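Local coordinates for protein UDP-N-acetylglucosamine 2-epimerase (Methanocaldococcus jannaschii, PDB 4NES) that probably catalyses the reversible epimerization at C-2 that interconverts UDP-N-acetylglucosamine and UDP-N-acetylmannosamine, at residues 300-309 with 319-330. Numbering follows the deposited sequence.
Sequences VPCITLRDNT and ANILVGDNKEKL
T304 and N320 make the one direct side-chain hydrogen bond between 300-309 and 319-330. The hydroxyl OG1 of T304 donates to OD1 of N320 over 2.7 Å, in the plane of the amide and on a lone pair. CG of N320 stands anti to its backbone N (chi1 -170°), which brings the amide across the T304 side chain at about a right angle. Its ND2 bonds T314 in the connection between the segments. A leucine in place of N320 would probably leave the T304 hydroxyl without its acceptor and T314 without its amide partner.

The backbones run parallel. N of C302 donates to O of A319, N of T304 to O of I321 (2.8 Å, 174° at the hydrogen), and N of V323 to O of T304 (2.9 Å). The bond from N of I321 to O of C302 is weak. This is a right-handed beta-alpha-beta unit with short helix 313-316 as the crossover. Strand 320-322 forms one edge of the six-stranded parallel sheet in a GT-B fold; 302-304 lies between it and 283-286.

Apolar chains pack on both faces. On one, CG2 of I303 meets CG2 of V323 at 3.6 Å, while CD1 of L330 reaches CG2 of I303 from helix 327-338. On the other, CD2 of L322 lies against CB of T304, and CD1 of L322 against CA of N308 (3.6 Å).

One water also joins the segments, donating to O of V300 and O of A319. A second may bridge OD1 of D307 and N of D325, within the type II' turn 323-326, though its contact with OD1 is unusually short and so doubtful.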
loop_
_atom_site.group_PDB
_atom_site.type_symbol
_atom_site.label_atom_id
_atom_site.label_comp_id
_atom_site.label_asym_id
_atom_site.label_seq_id
_atom_site.Cartn_x
_atom_site.Cartn_y
_atom_site.Cartn_z
ATOM N N VAL A 300 -10.679 -18.378 28.655
ATOM C CA VAL A 300 -12.084 -18.030 28.756
ATOM C C VAL A 300 -12.677 -18.222 27.376
ATOM O O VAL A 300 -12.167 -17.664 26.415
ATOM C CB VAL A 300 -12.250 -16.559 29.213
ATOM C CG1 VAL A 300 -13.711 -16.176 29.295
ATOM C CG2 VAL A 300 -11.568 -16.340 30.569
ATOM N N PRO A 301 -13.739 -19.034 27.257
ATOM C CA PRO A 301 -14.308 -19.280 25.928
ATOM C C PRO A 301 -14.737 -17.995 25.222
ATOM O O PRO A 301 -15.261 -17.067 25.848
ATOM C CB PRO A 301 -15.539 -20.149 26.226
ATOM C CG PRO A 301 -15.274 -20.742 27.562
ATOM C CD PRO A 301 -14.489 -19.720 28.319
ATOM N N CYS A 302 -14.510 -17.955 23.915
ATOM C CA CYS A 302 -14.776 -16.768 23.125
ATOM C C CYS A 302 -15.772 -17.071 22.007
ATOM O O CYS A 302 -15.739 -18.151 21.399
ATOM C CB CYS A 302 -13.462 -16.241 22.537
ATOM S SG CYS A 302 -13.586 -14.599 21.785
ATOM N N ILE A 303 -16.671 -16.126 21.755
ATOM C CA ILE A 303 -17.553 -16.188 20.598
ATOM C C ILE A 303 -17.321 -14.925 19.791
ATOM O O ILE A 303 -17.476 -13.811 20.304
ATOM C CB ILE A 303 -19.025 -16.303 21.013
ATOM C CG1 ILE A 303 -19.279 -17.660 21.660
ATOM C CG2 ILE A 303 -19.938 -16.106 19.800
ATOM C CD1 ILE A 303 -20.607 -17.744 22.379
ATOM N N THR A 304 -16.927 -15.104 18.533
ATOM C CA THR A 304 -16.538 -13.977 17.693
ATOM C C THR A 304 -17.665 -13.612 16.734
ATOM O O THR A 304 -18.124 -14.443 15.937
ATOM C CB THR A 304 -15.222 -14.250 16.938
ATOM O OG1 THR A 304 -14.173 -14.452 17.892
ATOM C CG2 THR A 304 -14.848 -13.062 16.073
ATOM N N LEU A 305 -18.121 -12.368 16.833
ATOM C CA LEU A 305 -19.261 -11.879 16.059
ATOM C C LEU A 305 -18.798 -11.384 14.686
ATOM O O LEU A 305 -19.018 -10.226 14.314
ATOM C CB LEU A 305 -19.968 -10.772 16.854
ATOM C CG LEU A 305 -20.413 -11.174 18.270
ATOM C CD1 LEU A 305 -20.624 -9.944 19.146
ATOM C CD2 LEU A 305 -21.679 -12.011 18.230
ATOM N N ARG A 306 -18.141 -12.278 13.943
ATOM C CA ARG A 306 -17.603 -11.988 12.613
ATOM C C ARG A 306 -17.754 -13.231 11.753
ATOM O O ARG A 306 -17.945 -14.331 12.278
ATOM C CB ARG A 306 -16.118 -11.602 12.694
ATOM C CG ARG A 306 -15.828 -10.317 13.454
ATOM C CD ARG A 306 -14.321 -10.089 13.639
ATOM N NE ARG A 306 -13.613 -10.157 12.366
ATOM C CZ ARG A 306 -12.291 -10.245 12.233
ATOM N NH1 ARG A 306 -11.513 -10.241 13.305
ATOM N NH2 ARG A 306 -11.748 -10.330 11.028
ATOM N N ASP A 307 -17.667 -13.057 10.435
ATOM C CA ASP A 307 -17.790 -14.177 9.504
ATOM C C ASP A 307 -16.455 -14.872 9.302
ATOM O O ASP A 307 -16.388 -15.980 8.760
ATOM C CB ASP A 307 -18.316 -13.691 8.150
ATOM C CG ASP A 307 -19.726 -13.160 8.229
ATOM O OD1 ASP A 307 -20.530 -13.733 8.993
ATOM O OD2 ASP A 307 -20.032 -12.175 7.524
ATOM N N ASN A 308 -15.390 -14.215 9.737
ATOM C CA ASN A 308 -14.049 -14.763 9.625
ATOM C C ASN A 308 -13.167 -14.104 10.661
ATOM O O ASN A 308 -13.574 -13.142 11.310
ATOM C CB ASN A 308 -13.478 -14.530 8.229
ATOM C CG ASN A 308 -13.648 -13.111 7.777
ATOM O OD1 ASN A 308 -13.137 -12.188 8.408
ATOM N ND2 ASN A 308 -14.381 -12.916 6.684
ATOM N N THR A 309 -11.966 -14.636 10.830
ATOM C CA THR A 309 -11.022 -14.043 11.758
ATOM C C THR A 309 -9.617 -14.145 11.186
ATOM O O THR A 309 -9.330 -15.022 10.370
ATOM C CB THR A 309 -11.082 -14.715 13.158
ATOM O OG1 THR A 309 -10.107 -14.105 14.012
ATOM C CG2 THR A 309 -10.779 -16.215 13.064
ATOM N N ALA A 319 -10.848 -22.659 21.234
ATOM C CA ALA A 319 -11.070 -21.585 22.197
ATOM C C ALA A 319 -12.133 -20.590 21.728
ATOM O O ALA A 319 -12.626 -19.805 22.529
ATOM C CB ALA A 319 -9.759 -20.862 22.484
ATOM N N ASN A 320 -12.489 -20.640 20.441
ATOM C CA ASN A 320 -13.226 -19.558 19.784
ATOM C C ASN A 320 -14.117 -20.164 18.715
ATOM O O ASN A 320 -13.806 -21.227 18.169
ATOM C CB ASN A 320 -12.213 -18.586 19.160
ATOM C CG ASN A 320 -12.831 -17.273 18.651
ATOM O OD1 ASN A 320 -13.977 -16.922 18.957
ATOM N ND2 ASN A 320 -12.035 -16.525 17.890
ATOM N N ILE A 321 -15.228 -19.494 18.436
ATOM C CA ILE A 321 -16.164 -19.928 17.404
ATOM C C ILE A 321 -16.725 -18.686 16.726
ATOM O O ILE A 321 -17.009 -17.686 17.396
ATOM C CB ILE A 321 -17.283 -20.805 18.010
ATOM C CG1 ILE A 321 -18.264 -21.279 16.936
ATOM C CG2 ILE A 321 -17.988 -20.074 19.142
ATOM C CD1 ILE A 321 -19.177 -22.372 17.432
ATOM N N LEU A 322 -16.856 -18.742 15.400
ATOM C CA LEU A 322 -17.369 -17.615 14.625
ATOM C C LEU A 322 -18.873 -17.735 14.409
ATOM O O LEU A 322 -19.354 -18.787 13.979
ATOM C CB LEU A 322 -16.684 -17.551 13.262
ATOM C CG LEU A 322 -15.160 -17.566 13.259
ATOM C CD1 LEU A 322 -14.623 -17.484 11.846
ATOM C CD2 LEU A 322 -14.623 -16.429 14.096
ATOM N N VAL A 323 -19.602 -16.655 14.689
ATOM C CA VAL A 323 -21.061 -16.640 14.520
ATOM C C VAL A 323 -21.593 -15.487 13.668
ATOM O O VAL A 323 -22.798 -15.422 13.393
ATOM C CB VAL A 323 -21.791 -16.608 15.886
ATOM C CG1 VAL A 323 -21.426 -17.820 16.705
ATOM C CG2 VAL A 323 -21.477 -15.321 16.634
ATOM N N GLY A 324 -20.709 -14.580 13.269
ATOM C CA GLY A 324 -21.105 -13.412 12.503
ATOM C C GLY A 324 -22.269 -12.639 13.095
ATOM O O GLY A 324 -22.286 -12.308 14.298
ATOM N N ASP A 325 -23.248 -12.425 12.211
ATOM C CA ASP A 325 -24.475 -11.641 12.341
ATOM C C ASP A 325 -25.618 -12.513 12.863
ATOM O O ASP A 325 -26.666 -12.011 13.290
ATOM C CB ASP A 325 -24.816 -11.197 10.901
ATOM C CG ASP A 325 -26.097 -10.393 10.784
ATOM O OD1 ASP A 325 -27.202 -10.949 10.951
ATOM O OD2 ASP A 325 -26.006 -9.205 10.433
ATOM N N ASN A 326 -25.410 -13.822 12.817
ATOM C CA ASN A 326 -26.486 -14.811 12.880
ATOM C C ASN A 326 -26.896 -15.139 14.313
ATOM O O ASN A 326 -26.092 -15.676 15.071
ATOM C CB ASN A 326 -26.002 -16.078 12.160
ATOM C CG ASN A 326 -27.081 -17.150 12.015
ATOM O OD1 ASN A 326 -27.786 -17.493 12.961
ATOM N ND2 ASN A 326 -27.192 -17.695 10.811
ATOM N N LYS A 327 -28.145 -14.856 14.684
ATOM C CA LYS A 327 -28.540 -15.055 16.075
ATOM C C LYS A 327 -28.679 -16.532 16.437
ATOM O O LYS A 327 -28.419 -16.918 17.571
ATOM C CB LYS A 327 -29.779 -14.227 16.459
ATOM C CG LYS A 327 -31.124 -14.782 16.052
ATOM C CD LYS A 327 -32.212 -13.763 16.395
ATOM C CE LYS A 327 -33.595 -14.258 16.023
ATOM N NZ LYS A 327 -34.642 -13.320 16.524
ATOM N N GLU A 328 -29.066 -17.361 15.470
ATOM C CA GLU A 328 -29.194 -18.789 15.731
ATOM C C GLU A 328 -27.812 -19.404 15.963
ATOM O O GLU A 328 -27.637 -20.242 16.851
ATOM C CB GLU A 328 -29.899 -19.496 14.572
ATOM C CG GLU A 328 -31.025 -18.696 13.940
ATOM C CD GLU A 328 -32.297 -18.690 14.765
ATOM O OE1 GLU A 328 -32.599 -19.704 15.422
ATOM O OE2 GLU A 328 -32.999 -17.667 14.733
ATOM N N LYS A 329 -26.831 -18.979 15.171
ATOM C CA LYS A 329 -25.458 -19.429 15.375
ATOM C C LYS A 329 -24.955 -18.961 16.734
ATOM O O LYS A 329 -24.237 -19.685 17.421
ATOM C CB LYS A 329 -24.531 -18.909 14.276
ATOM C CG LYS A 329 -24.632 -19.644 12.938
ATOM C CD LYS A 329 -23.511 -19.202 12.003
ATOM C CE LYS A 329 -23.522 -19.966 10.684
ATOM N NZ LYS A 329 -24.575 -19.483 9.754
ATOM N N LEU A 330 -25.342 -17.749 17.121
ATOM C CA LEU A 330 -24.934 -17.207 18.414
ATOM C C LEU A 330 -25.530 -18.021 19.561
ATOM O O LEU A 330 -24.840 -18.364 20.520
ATOM C CB LEU A 330 -25.334 -15.738 18.522
ATOM C CG LEU A 330 -25.115 -15.068 19.876
ATOM C CD1 LEU A 330 -23.645 -15.080 20.260
ATOM C CD2 LEU A 330 -25.644 -13.641 19.817
HETATM O O HOH W 1 -10.901 -18.181 24.006
HETATM O O HOH W 2 -22.955 -13.197 9.508
#